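Local structure of arginine kinase (4RF6) at residues 641-646 against 681-686; 484-489 against 587-592; 49-54 against 79-84; 175-180 against 209-214. The protein catalyses the reversible transfer of a phosphate group from ATP to L-arginine, giving phosphoarginine and ADP, with two phosphagen kinase repeats in one chain. One frame throughout, in Å; residues are numbered along the deposited sequence. Where two conformers were deposited one is given.

Contact 1: 641-646 against 681-686; sequences SVHVKI and AGVFDI
Val642 trades two backbone hydrogen bonds with Ile686, and Val644 two with Phe684, so the strands of 641-646 and 681-686 run antiparallel, their directions 149° apart. On the face of Val644, Phe684 and Ile686 the packing is tight: Val644 CG1 comes within 3.4 Å of Ile686 CG1, closer than usual for two carbons. Val644 places that methyl between its backbone N and carbonyl carbon (chi1 70°), where it faces the isoleucine. Phe684 turns its ring edge to the backbone, CD2 lying 3.4 Å from Val644 O. Both strands belong to the eight-stranded antiparallel sheet of the second catalytic domain, and Met703 and Leu710 of helix 696-714 cover Ile686. The other face is more polar. Asp685 OD2 forms a salt bridge with Arg639 and lies 2.5 Å from Ser641 OG. The same oxygen sits at the edge of the His643 ring, 3.5 Å from NE2, with ring and carboxylate planes 63° apart. Further along, Val683 divides its methyls, CG1 against His643 CB (3.7 Å) and CG2 against Lys645 CG (3.9 Å). The extended lysine then lays CE over Ala681 CB at 3.6 Å, just before Gly682 reverses direction in an inverse gamma turn.

Contact 2: 484-489 against 587-592; sequences IRVARN and LRIISM
Ile484, Val486 and Arg488 pair with Ser591, Ile589 and Leu587 through six backbone hydrogen bonds, the regular antiparallel ladder of two neighbouring strands inside the phosphagen kinase catalytic sheet. The directions of 484-488 and 587-592 lie 166° apart. The face carrying these six side chains is packed away under helix 598-616, and all six are buried. Val486 CG2 sits 4.0 Å from Ile589 CB, and Leu605 of that helix packs on Ile484, Ile589 and Ser591. Ser591 OG is itself held by Val601 O and Arg604. Across the strands, Leu587 CB rests 3.4 Å from Arg488 O.

The other face is the more open one, since Arg588 is only partly buried, yet its side chains still touch closely. There Arg485 CG meets Arg588 CG at 3.7 Å and Ile590 CG1 at the same distance, so aliphatic stems make the contact while the charged ends lie farther apart. The guanidinium planes are 25° from each other, and Arg485 NE stands over one face of the Arg588 group, 4.3 Å from Arg588 NE. By sequence these two arginines match Arg133 and Arg236 of the first repeat, predicted ATP ligands, so the pair probably lines a pocket made for nucleotide phosphates. Gly637 O takes a hydrogen bond from Arg485 NH1.

Back on the helix-covered face, Arg488 has a salt bridge to Glu696 and NH1 bonded to Thr636 O. The same NH1 donates to Ala487 O at 2.9 Å, while Val486 CG2 lies 4.1 Å above the centre of the Arg488 guanidinium plane.

Contact 3: 49-54 against 79-84; sequences KKTKLG and EESYTL
Glu80 supplies the direct hydrogen bond of this contact: Lys52 N donates to Glu80 OE2 at 2.9 Å, almost straight at 177°, meeting the oxygen from above the carboxylate plane. The same oxygen lies against Thr51 CB at 3.4 Å. Fully extended, with CG anti to the backbone N (chi1 -178°), the glutamate reaches from its helix to the start of a type I turn, Thr51 to Gly54. Within that turn Gly54 N bonds to Thr51 O, and Thr51 OG1 takes a weak bond from Leu53 N besides its stronger partner, Asp78. A water makes the second polar link, accepting from Lys49 NZ at 2.7 Å and donating to Leu84 O at 2.8 Å.

Apolar contact centres on Leu84. Its CD2 presses against the backbone at Lys50 C, 3.4 Å away, and also meets Thr51 CG2 at 3.8 Å. Lys49 lays CB against that same Leu84 methyl, CD2, at 3.9 Å.

The contact ties the loop between helices 40-46 and 57-66 to helix 79-84 in the N-terminal domain of the first repeat. Asp78, just ahead of that helix, bonds to both Thr51 and Ser81; Tyr75, a substrate-binding residue by similarity, lies about 8 Å from Ser81 between side chains.

Contact 4: 175-180 against 209-214; sequences YPLSGM and KEWPEG
Leu177, Pro212 and Ser178 carry this contact. Leu177 faces the other segment and works with two parts of its side chain. Its CB meets Pro212 CB at 3.9 Å, and its CD1 reaches the six-membered ring of Trp211, 3.5 Å from CZ2 and 3.6 Å from CH2, approaching obliquely. The indole lies within range because Trp211 CG is anti to the backbone N (chi1 -177°), which sends the ring back toward the leucine. Leu177 also touches Phe195.

Pro212 follows a cis peptide bond, and this shapes its side of the contact. Its CB sits 3.4 Å above the indole plane of Trp211, offset toward the rim, so proline and tryptophan form one compact apolar surface for Leu177. Glu213 N bonds to Glu210 O, closing a turn whose angles fit type VIa.

Both segments lie at one edge of the antiparallel sheet in the first catalytic domain. Strand 172-176 is outermost there, and 209-214 leads into its neighbour, strand 216-220; Tyr175 and Leu177 pair through backbone bonds with Ile217 and Arg215. Once past the strand, 177-180 makes a type II turn, with Gly179 at positive phi.

Ser178 takes part from the second position of that turn. It was modelled in two conformers, and only for one of them is OG known to lie 3.3 Å from Pro212 O, so this approach is doubtful. Glu213 starts out away from 175-180, and its OE1 forms a salt bridge with Lys149.

In the fold
Along the chain the order is contact 3, contact 4, contact 2, contact 1, each closing before the next opens. The first two belong to the first repeat: contact 3 in its N-terminal domain, contact 4 at the edge of its catalytic sheet, their centres about 27 Å apart. Contacts 2 and 1 share the corresponding sheet of the second repeat, where strands 479-488 and 638-645 are neighbours; centres are about 21 Å apart and nearest atoms about 5 Å. Between repeats, centres are about 48 Å (contacts 2 and 4) to about 82 Å (contacts 1 and 3) apart, the latter pair on opposite sides of the chain's centre. One polypeptide thus holds two phosphagen kinase repeats, each with its own sheet.

Contact 1: 641-646 against 681-686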
loop_
_atom_site.group_PDB
_atom_site.type_symbol
_atom_site.label_atom_id
_atom_site.label_comp_id
_atom_site.label_asym_id
_atom_site.label_seq_id
_atom_site.Cartn_x
_atom_site.Cartn_y
_atom_site.Cartn_z
ATOM N N SER A 641 11.972 -3.465 -31.136
ATOM C CA SER A 641 13.360 -3.874 -30.942
ATOM C C SER A 641 13.673 -5.148 -31.724
ATOM O O SER A 641 12.894 -6.102 -31.716
ATOM C CB SER A 641 13.650 -4.071 -29.449
ATOM O OG SER A 641 15.026 -4.301 -29.205
ATOM N N VAL A 642 14.806 -5.145 -32.419
ATOM C CA VAL A 642 15.268 -6.322 -33.142
ATOM C C VAL A 642 16.712 -6.616 -32.755
ATOM O O VAL A 642 17.584 -5.751 -32.896
ATOM C CB VAL A 642 15.159 -6.130 -34.673
ATOM C CG1 VAL A 642 16.052 -7.121 -35.402
ATOM C CG2 VAL A 642 13.715 -6.272 -35.129
ATOM N N HIS A 643 16.954 -7.823 -32.246
ATOM C CA HIS A 643 18.298 -8.251 -31.871
ATOM C C HIS A 643 18.939 -8.960 -33.057
ATOM O O HIS A 643 18.472 -10.024 -33.462
ATOM C CB HIS A 643 18.237 -9.203 -30.673
ATOM C CG HIS A 643 17.974 -8.525 -29.365
ATOM N ND1 HIS A 643 18.180 -9.146 -28.152
ATOM C CD2 HIS A 643 17.522 -7.280 -29.079
ATOM C CE1 HIS A 643 17.865 -8.314 -27.174
ATOM N NE2 HIS A 643 17.464 -7.175 -27.710
ATOM N N VAL A 644 20.002 -8.381 -33.611
ATOM C CA VAL A 644 20.544 -8.882 -34.870
ATOM C C VAL A 644 22.078 -8.777 -34.958
ATOM O O VAL A 644 22.679 -7.815 -34.460
ATOM C CB VAL A 644 19.852 -8.182 -36.066
ATOM C CG1 VAL A 644 20.276 -6.741 -36.153
ATOM C CG2 VAL A 644 20.134 -8.904 -37.362
ATOM N N LYS A 645 22.705 -9.784 -35.570
ATOM C CA LYS A 645 24.163 -9.833 -35.695
ATOM C C LYS A 645 24.609 -9.230 -37.015
ATOM O O LYS A 645 24.450 -9.845 -38.068
ATOM C CB LYS A 645 24.659 -11.274 -35.619
ATOM C CG LYS A 645 24.232 -12.022 -34.379
ATOM C CD LYS A 645 24.893 -13.384 -34.356
ATOM C CE LYS A 645 24.422 -14.202 -33.182
ATOM N NZ LYS A 645 25.260 -15.421 -33.039
ATOM N N ILE A 646 25.174 -8.029 -36.965
ATOM C CA ILE A 646 25.446 -7.283 -38.188
ATOM C C ILE A 646 26.864 -6.653 -38.226
ATOM O O ILE A 646 27.009 -5.432 -38.326
ATOM C CB ILE A 646 24.317 -6.223 -38.414
ATOM C CG1 ILE A 646 22.933 -6.872 -38.352
ATOM C CG2 ILE A 646 24.415 -5.572 -39.756
ATOM C CD1 ILE A 646 22.612 -7.761 -39.552
ATOM N N ALA A 681 26.779 -12.422 -29.072
ATOM C CA ALA A 681 27.727 -12.136 -30.148
ATOM C C ALA A 681 27.951 -10.644 -30.310
ATOM O O ALA A 681 27.962 -9.875 -29.344
ATOM C CB ALA A 681 27.195 -12.692 -31.456
ATOM N N GLY A 682 28.133 -10.247 -31.560
ATOM C CA GLY A 682 27.897 -8.880 -31.954
ATOM C C GLY A 682 26.420 -8.839 -32.283
ATOM O O GLY A 682 26.034 -8.637 -33.431
ATOM N N VAL A 683 25.592 -9.106 -31.276
ATOM C CA VAL A 683 24.158 -8.912 -31.414
ATOM C C VAL A 683 23.924 -7.435 -31.178
ATOM O O VAL A 683 24.415 -6.867 -30.198
ATOM C CB VAL A 683 23.347 -9.738 -30.399
ATOM C CG1 VAL A 683 21.884 -9.337 -30.441
ATOM C CG2 VAL A 683 23.493 -11.230 -30.680
ATOM N N PHE A 684 23.198 -6.809 -32.095
ATOM C CA PHE A 684 22.890 -5.396 -31.981
ATOM C C PHE A 684 21.406 -5.254 -31.681
ATOM O O PHE A 684 20.582 -6.008 -32.210
ATOM C CB PHE A 684 23.228 -4.661 -33.282
ATOM C CG PHE A 684 24.700 -4.632 -33.615
ATOM C CD1 PHE A 684 25.402 -3.437 -33.580
ATOM C CD2 PHE A 684 25.376 -5.789 -33.984
ATOM C CE1 PHE A 684 26.751 -3.393 -33.892
ATOM C CE2 PHE A 684 26.730 -5.755 -34.296
ATOM C CZ PHE A 684 27.417 -4.553 -34.250
ATOM N N ASP A 685 21.068 -4.307 -30.813
ATOM C CA ASP A 685 19.678 -3.934 -30.622
ATOM C C ASP A 685 19.341 -2.864 -31.643
ATOM O O ASP A 685 19.890 -1.763 -31.593
ATOM C CB ASP A 685 19.442 -3.380 -29.218
ATOM C CG ASP A 685 17.991 -2.987 -28.984
ATOM O OD1 ASP A 685 17.553 -1.953 -29.530
ATOM O OD2 ASP A 685 17.291 -3.710 -28.248
ATOM N N ILE A 686 18.450 -3.190 -32.574
ATOM C CA ILE A 686 17.937 -2.208 -33.515
ATOM C C ILE A 686 16.600 -1.722 -32.992
ATOM O O ILE A 686 15.683 -2.524 -32.797
ATOM C CB ILE A 686 17.704 -2.824 -34.899
ATOM C CG1 ILE A 686 18.878 -3.719 -35.281
ATOM C CG2 ILE A 686 17.439 -1.722 -35.941
ATOM C CD1 ILE A 686 19.837 -3.093 -36.265
#

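Contact 2: 484-489 against 587-592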
loop_
_atom_site.group_PDB
_atom_site.type_symbol
_atom_site.label_atom_id
_atom_site.label_comp_id
_atom_site.label_asym_id
_atom_site.label_seq_id
_atom_site.Cartn_x
_atom_site.Cartn_y
_atom_site.Cartn_z
ATOM N N ILE A 484 8.190 -5.943 -29.590
ATOM C CA ILE A 484 7.489 -4.670 -29.759
ATOM C C ILE A 484 6.657 -4.351 -28.531
ATOM O O ILE A 484 5.803 -5.146 -28.125
ATOM C CB ILE A 484 6.585 -4.649 -31.009
ATOM C CG1 ILE A 484 7.383 -5.001 -32.270
ATOM C CG2 ILE A 484 5.934 -3.277 -31.158
ATOM C CD1 ILE A 484 6.523 -5.152 -33.529
ATOM N N ARG A 485 6.915 -3.183 -27.948
ATOM C CA ARG A 485 6.233 -2.738 -26.737
ATOM C C ARG A 485 5.454 -1.458 -27.016
ATOM O O ARG A 485 5.925 -0.602 -27.768
ATOM C CB ARG A 485 7.267 -2.478 -25.633
ATOM C CG ARG A 485 6.737 -1.751 -24.387
ATOM C CD ARG A 485 6.897 -0.227 -24.485
ATOM N NE ARG A 485 8.237 0.228 -24.122
ATOM C CZ ARG A 485 8.627 1.498 -24.154
ATOM N NH1 ARG A 485 7.779 2.443 -24.543
ATOM N NH2 ARG A 485 9.863 1.823 -23.798
ATOM N N VAL A 486 4.281 -1.312 -26.402
ATOM C CA VAL A 486 3.603 -0.015 -26.395
ATOM C C VAL A 486 3.204 0.362 -24.971
ATOM O O VAL A 486 2.818 -0.491 -24.171
ATOM C CB VAL A 486 2.364 0.051 -27.336
ATOM C CG1 VAL A 486 2.767 -0.137 -28.787
ATOM C CG2 VAL A 486 1.315 -0.968 -26.935
ATOM N N ALA A 487 3.332 1.642 -24.652
ATOM C CA ALA A 487 2.812 2.166 -23.400
ATOM C C ALA A 487 1.414 2.697 -23.680
ATOM O O ALA A 487 1.191 3.349 -24.697
ATOM C CB ALA A 487 3.698 3.282 -22.882
ATOM N N ARG A 488 0.474 2.434 -22.779
ATOM C CA ARG A 488 -0.877 2.961 -22.935
ATOM C C ARG A 488 -1.410 3.374 -21.571
ATOM O O ARG A 488 -0.999 2.822 -20.545
ATOM C CB ARG A 488 -1.800 1.917 -23.572
ATOM C CG ARG A 488 -1.501 1.566 -25.031
ATOM C CD ARG A 488 -1.865 2.722 -25.969
ATOM N NE ARG A 488 -1.704 2.349 -27.376
ATOM C CZ ARG A 488 -0.597 2.558 -28.083
ATOM N NH1 ARG A 488 0.457 3.150 -27.523
ATOM N NH2 ARG A 488 -0.543 2.175 -29.351
ATOM N N ASN A 489 -2.306 4.358 -21.554
ATOM C CA ASN A 489 -3.015 4.690 -20.327
ATOM C C ASN A 489 -4.522 4.625 -20.551
ATOM O O ASN A 489 -4.996 4.902 -21.655
ATOM C CB ASN A 489 -2.558 6.039 -19.775
ATOM C CG ASN A 489 -1.126 5.990 -19.252
ATOM O OD1 ASN A 489 -0.890 5.678 -18.084
ATOM N ND2 ASN A 489 -0.163 6.266 -20.127
ATOM N N LEU A 587 -0.461 0.828 -18.457
ATOM C CA LEU A 587 -0.249 -0.357 -19.278
ATOM C C LEU A 587 1.082 -0.308 -20.017
ATOM O O LEU A 587 1.369 0.657 -20.740
ATOM C CB LEU A 587 -1.376 -0.506 -20.297
ATOM C CG LEU A 587 -2.762 -0.744 -19.715
ATOM C CD1 LEU A 587 -3.830 -0.627 -20.781
ATOM C CD2 LEU A 587 -2.799 -2.123 -19.072
ATOM N N ARG A 588 1.895 -1.346 -19.832
ATOM C CA ARG A 588 3.030 -1.578 -20.716
ATOM C C ARG A 588 2.806 -2.933 -21.371
ATOM O O ARG A 588 2.747 -3.965 -20.693
ATOM C CB ARG A 588 4.353 -1.556 -19.960
ATOM C CG ARG A 588 5.554 -1.552 -20.893
ATOM C CD ARG A 588 6.799 -2.080 -20.213
ATOM N NE ARG A 588 7.791 -1.034 -19.992
ATOM C CZ ARG A 588 9.104 -1.242 -20.027
ATOM N NH1 ARG A 588 9.576 -2.457 -20.278
ATOM N NH2 ARG A 588 9.946 -0.239 -19.817
ATOM N N ILE A 589 2.662 -2.920 -22.690
ATOM C CA ILE A 589 2.184 -4.089 -23.419
ATOM C C ILE A 589 3.257 -4.560 -24.389
ATOM O O ILE A 589 3.700 -3.791 -25.244
ATOM C CB ILE A 589 0.876 -3.759 -24.157
ATOM C CG1 ILE A 589 -0.099 -3.078 -23.189
ATOM C CG2 ILE A 589 0.268 -5.022 -24.762
ATOM C CD1 ILE A 589 -1.393 -2.569 -23.809
ATOM N N ILE A 590 3.676 -5.819 -24.253
ATOM C CA ILE A 590 4.859 -6.315 -24.956
ATOM C C ILE A 590 4.633 -7.633 -25.702
ATOM O O ILE A 590 4.223 -8.632 -25.105
ATOM C CB ILE A 590 6.031 -6.511 -23.976
ATOM C CG1 ILE A 590 6.278 -5.238 -23.164
ATOM C CG2 ILE A 590 7.300 -6.931 -24.716
ATOM C CD1 ILE A 590 7.346 -5.381 -22.102
ATOM N N SER A 591 4.922 -7.633 -27.004
ATOM C CA SER A 591 4.869 -8.848 -27.817
ATOM C C SER A 591 6.298 -9.220 -28.209
ATOM O O SER A 591 7.095 -8.343 -28.564
ATOM C CB SER A 591 3.998 -8.637 -29.060
ATOM O OG SER A 591 3.854 -9.843 -29.798
ATOM N N MET A 592 6.623 -10.511 -28.144
ATOM C CA MET A 592 8.015 -10.950 -28.196
ATOM C C MET A 592 8.182 -12.348 -28.805
ATOM O O MET A 592 7.399 -13.256 -28.516
ATOM C CB MET A 592 8.573 -10.952 -26.773
ATOM C CG MET A 592 7.484 -11.176 -25.719
ATOM S SD MET A 592 8.087 -11.392 -24.034
ATOM C CE MET A 592 9.672 -10.565 -24.143
#

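Contact 3: 49-54 against 79-84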
loop_
_atom_site.group_PDB
_atom_site.type_symbol
_atom_site.label_atom_id
_atom_site.label_comp_id
_atom_site.label_asym_id
_atom_site.label_seq_id
_atom_site.Cartn_x
_atom_site.Cartn_y
_atom_site.Cartn_z
ATOM N N LYS A 49 -9.534 -13.744 48.582
ATOM C CA LYS A 49 -10.768 -13.604 47.811
ATOM C C LYS A 49 -10.675 -14.308 46.460
ATOM O O LYS A 49 -9.626 -14.283 45.807
ATOM C CB LYS A 49 -11.102 -12.125 47.594
ATOM C CG LYS A 49 -11.144 -11.317 48.883
ATOM C CD LYS A 49 -11.878 -9.997 48.691
ATOM C CE LYS A 49 -11.917 -9.206 49.996
ATOM N NZ LYS A 49 -12.671 -7.930 49.840
ATOM N N LYS A 50 -11.778 -14.930 46.043
ATOM C CA LYS A 50 -11.848 -15.598 44.741
ATOM C C LYS A 50 -13.165 -15.280 44.030
ATOM O O LYS A 50 -14.227 -15.246 44.659
ATOM C CB LYS A 50 -11.701 -17.115 44.908
ATOM C CG LYS A 50 -10.372 -17.532 45.518
ATOM C CD LYS A 50 -10.250 -19.033 45.652
ATOM C CE LYS A 50 -8.957 -19.394 46.363
ATOM N NZ LYS A 50 -9.102 -20.648 47.143
ATOM N N THR A 51 -13.091 -15.050 42.721
ATOM C CA THR A 51 -14.283 -14.795 41.919
ATOM C C THR A 51 -15.042 -16.100 41.696
ATOM O O THR A 51 -14.553 -17.173 42.066
ATOM C CB THR A 51 -13.926 -14.162 40.553
ATOM O OG1 THR A 51 -13.387 -15.164 39.679
ATOM C CG2 THR A 51 -12.910 -13.034 40.725
ATOM N N LYS A 52 -16.228 -16.011 41.094
ATOM C CA LYS A 52 -17.025 -17.200 40.792
ATOM C C LYS A 52 -16.262 -18.169 39.905
ATOM O O LYS A 52 -16.481 -19.377 39.973
ATOM C CB LYS A 52 -18.345 -16.834 40.105
ATOM C CG LYS A 52 -19.548 -16.768 41.036
ATOM C CD LYS A 52 -20.799 -16.244 40.327
ATOM C CE LYS A 52 -21.574 -17.345 39.602
ATOM N NZ LYS A 52 -22.869 -16.814 39.063
ATOM N N LEU A 53 -15.373 -17.640 39.067
ATOM C CA LEU A 53 -14.586 -18.493 38.177
ATOM C C LEU A 53 -13.340 -19.022 38.879
ATOM O O LEU A 53 -12.542 -19.752 38.284
ATOM C CB LEU A 53 -14.195 -17.750 36.898
ATOM C CG LEU A 53 -15.329 -17.158 36.067
ATOM C CD1 LEU A 53 -14.834 -16.882 34.660
ATOM C CD2 LEU A 53 -16.545 -18.065 36.031
ATOM N N GLY A 54 -13.177 -18.652 40.146
ATOM C CA GLY A 54 -12.041 -19.112 40.924
ATOM C C GLY A 54 -10.809 -18.254 40.711
ATOM O O GLY A 54 -9.699 -18.649 41.078
ATOM N N GLU A 79 -14.833 -10.378 34.504
ATOM C CA GLU A 79 -15.410 -9.082 34.834
ATOM C C GLU A 79 -15.396 -8.851 36.340
ATOM O O GLU A 79 -15.099 -7.750 36.808
ATOM C CB GLU A 79 -16.849 -9.005 34.322
ATOM C CG GLU A 79 -17.673 -7.864 34.912
ATOM C CD GLU A 79 -18.986 -7.658 34.175
ATOM O OE1 GLU A 79 -19.604 -6.584 34.340
ATOM O OE2 GLU A 79 -19.394 -8.573 33.429
ATOM N N GLU A 80 -15.717 -9.900 37.093
ATOM C CA GLU A 80 -15.795 -9.804 38.546
ATOM C C GLU A 80 -14.455 -9.388 39.152
ATOM O O GLU A 80 -14.417 -8.691 40.171
ATOM C CB GLU A 80 -16.258 -11.134 39.147
ATOM C CG GLU A 80 -16.420 -11.111 40.658
ATOM C CD GLU A 80 -16.882 -12.442 41.220
ATOM O OE1 GLU A 80 -16.916 -12.574 42.459
ATOM O OE2 GLU A 80 -17.209 -13.352 40.429
ATOM N N SER A 81 -13.363 -9.811 38.520
ATOM C CA SER A 81 -12.019 -9.442 38.967
ATOM C C SER A 81 -11.848 -7.926 39.103
ATOM O O SER A 81 -11.185 -7.446 40.026
ATOM C CB SER A 81 -10.961 -9.998 38.008
ATOM O OG SER A 81 -10.886 -11.401 38.092
ATOM N N TYR A 82 -12.449 -7.174 38.186
ATOM C CA TYR A 82 -12.317 -5.723 38.209
ATOM C C TYR A 82 -12.946 -5.095 39.451
ATOM O O TYR A 82 -12.560 -3.999 39.871
ATOM C CB TYR A 82 -12.913 -5.106 36.948
ATOM C CG TYR A 82 -11.970 -5.117 35.769
ATOM C CD1 TYR A 82 -10.850 -4.294 35.749
ATOM C CD2 TYR A 82 -12.201 -5.945 34.677
ATOM C CE1 TYR A 82 -9.989 -4.294 34.672
ATOM C CE2 TYR A 82 -11.354 -5.945 33.596
ATOM C CZ TYR A 82 -10.245 -5.125 33.601
ATOM O OH TYR A 82 -9.391 -5.132 32.522
ATOM N N THR A 83 -13.914 -5.794 40.033
ATOM C CA THR A 83 -14.592 -5.302 41.230
ATOM C C THR A 83 -14.042 -5.952 42.489
ATOM O O THR A 83 -13.734 -5.266 43.467
ATOM C CB THR A 83 -16.101 -5.543 41.152
ATOM O OG1 THR A 83 -16.649 -4.733 40.102
ATOM C CG2 THR A 83 -16.780 -5.184 42.471
ATOM N N LEU A 84 -13.925 -7.277 42.469
ATOM C CA LEU A 84 -13.473 -8.000 43.654
ATOM C C LEU A 84 -12.052 -7.575 44.015
ATOM O O LEU A 84 -11.709 -7.467 45.197
ATOM C CB LEU A 84 -13.557 -9.515 43.450
ATOM C CG LEU A 84 -13.435 -10.385 44.706
ATOM C CD1 LEU A 84 -14.635 -10.204 45.631
ATOM C CD2 LEU A 84 -13.257 -11.861 44.357
HETATM O O HOH W 1 -13.046 -6.619 47.465
#

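Contact 4: 175-180 against 209-214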
loop_
_atom_site.group_PDB
_atom_site.type_symbol
_atom_site.label_atom_id
_atom_site.label_comp_id
_atom_site.label_asym_id
_atom_site.label_seq_id
_atom_site.Cartn_x
_atom_site.Cartn_y
_atom_site.Cartn_z
ATOM N N TYR A 175 -10.157 -19.183 9.247
ATOM C CA TYR A 175 -9.097 -20.181 9.352
ATOM C C TYR A 175 -8.805 -20.472 10.813
ATOM O O TYR A 175 -8.177 -19.657 11.495
ATOM C CB TYR A 175 -7.807 -19.685 8.694
ATOM C CG TYR A 175 -7.980 -19.130 7.302
ATOM C CD1 TYR A 175 -8.329 -17.797 7.105
ATOM C CD2 TYR A 175 -7.786 -19.929 6.185
ATOM C CE1 TYR A 175 -8.484 -17.280 5.835
ATOM C CE2 TYR A 175 -7.938 -19.422 4.911
ATOM C CZ TYR A 175 -8.283 -18.098 4.741
ATOM O OH TYR A 175 -8.442 -17.591 3.472
ATOM N N PRO A 176 -9.260 -21.632 11.310
ATOM C CA PRO A 176 -8.894 -22.004 12.682
ATOM C C PRO A 176 -7.396 -22.283 12.767
ATOM O O PRO A 176 -6.837 -22.801 11.802
ATOM C CB PRO A 176 -9.678 -23.305 12.911
ATOM C CG PRO A 176 -9.935 -23.855 11.538
ATOM C CD PRO A 176 -10.111 -22.647 10.660
ATOM N N LEU A 177 -6.749 -21.942 13.879
ATOM C CA LEU A 177 -5.339 -22.291 14.051
ATOM C C LEU A 177 -5.168 -23.805 14.169
ATOM O O LEU A 177 -4.204 -24.382 13.654
ATOM C CB LEU A 177 -4.727 -21.592 15.266
ATOM C CG LEU A 177 -4.605 -20.065 15.236
ATOM C CD1 LEU A 177 -3.583 -19.580 16.252
ATOM C CD2 LEU A 177 -4.233 -19.565 13.859
ATOM N N SER A 178 -6.105 -24.440 14.859
ATOM C CA SER A 178 -6.105 -25.889 15.010
ATOM C C SER A 178 -6.435 -26.560 13.680
ATOM O O SER A 178 -7.520 -26.358 13.129
ATOM C CB SER A 178 -7.118 -26.302 16.076
ATOM O OG SER A 178 -6.841 -25.657 17.306
ATOM N N GLY A 179 -5.500 -27.356 13.169
ATOM C CA GLY A 179 -5.703 -28.050 11.910
ATOM C C GLY A 179 -5.200 -27.272 10.705
ATOM O O GLY A 179 -5.305 -27.739 9.572
ATOM N N MET A 180 -4.652 -26.083 10.944
ATOM C CA MET A 180 -4.159 -25.251 9.844
ATOM C C MET A 180 -2.959 -25.894 9.151
ATOM O O MET A 180 -1.959 -26.211 9.801
ATOM C CB MET A 180 -3.792 -23.851 10.338
ATOM C CG MET A 180 -3.274 -22.927 9.241
ATOM S SD MET A 180 -2.646 -21.360 9.886
ATOM C CE MET A 180 -4.162 -20.625 10.489
ATOM N N LYS A 209 -3.427 -20.925 27.746
ATOM C CA LYS A 209 -4.003 -22.235 28.068
ATOM C C LYS A 209 -4.692 -22.890 26.867
ATOM O O LYS A 209 -5.373 -22.222 26.078
ATOM C CB LYS A 209 -4.966 -22.153 29.262
ATOM C CG LYS A 209 -4.286 -21.873 30.606
ATOM C CD LYS A 209 -5.197 -22.197 31.796
ATOM C CE LYS A 209 -6.402 -21.261 31.881
ATOM N NZ LYS A 209 -6.031 -19.823 32.089
ATOM N N GLU A 210 -4.481 -24.199 26.736
ATOM C CA GLU A 210 -5.018 -25.018 25.641
ATOM C C GLU A 210 -4.584 -24.616 24.225
ATOM O O GLU A 210 -5.252 -24.994 23.260
ATOM C CB GLU A 210 -6.557 -25.095 25.693
ATOM C CG GLU A 210 -7.185 -25.170 27.083
ATOM C CD GLU A 210 -6.752 -26.382 27.897
ATOM O OE1 GLU A 210 -6.977 -26.360 29.125
ATOM O OE2 GLU A 210 -6.205 -27.346 27.322
ATOM N N TRP A 211 -3.485 -23.870 24.092
ATOM C CA TRP A 211 -3.028 -23.430 22.768
ATOM C C TRP A 211 -2.883 -24.603 21.794
ATOM O O TRP A 211 -2.333 -25.643 22.155
ATOM C CB TRP A 211 -1.693 -22.683 22.860
ATOM C CG TRP A 211 -1.252 -22.159 21.533
ATOM C CD1 TRP A 211 -0.445 -22.787 20.620
ATOM C CD2 TRP A 211 -1.624 -20.909 20.946
ATOM N NE1 TRP A 211 -0.289 -21.992 19.508
ATOM C CE2 TRP A 211 -1.005 -20.836 19.683
ATOM C CE3 TRP A 211 -2.420 -19.839 21.372
ATOM C CZ2 TRP A 211 -1.163 -19.735 18.839
ATOM C CZ3 TRP A 211 -2.572 -18.749 20.535
ATOM C CH2 TRP A 211 -1.943 -18.701 19.287
ATOM N N PRO A 212 -3.364 -24.443 20.545
ATOM C CA PRO A 212 -4.012 -23.285 19.920
ATOM C C PRO A 212 -5.513 -23.487 19.750
ATOM O O PRO A 212 -6.117 -22.883 18.861
ATOM C CB PRO A 212 -3.374 -23.276 18.533
ATOM C CG PRO A 212 -3.269 -24.764 18.210
ATOM C CD PRO A 212 -3.054 -25.479 19.540
ATOM N N GLU A 213 -6.098 -24.339 20.581
ATOM C CA GLU A 213 -7.521 -24.645 20.504
ATOM C C GLU A 213 -8.395 -23.390 20.583
ATOM O O GLU A 213 -8.186 -22.535 21.444
ATOM C CB GLU A 213 -7.895 -25.598 21.640
ATOM C CG GLU A 213 -9.352 -25.998 21.680
ATOM C CD GLU A 213 -9.620 -27.117 22.669
ATOM O OE1 GLU A 213 -9.742 -26.825 23.874
ATOM O OE2 GLU A 213 -9.700 -28.286 22.237
ATOM N N GLY A 214 -9.372 -23.283 19.687
ATOM C CA GLY A 214 -10.337 -22.197 19.750
ATOM C C GLY A 214 -9.829 -20.869 19.219
ATOM O O GLY A 214 -10.573 -19.885 19.198
#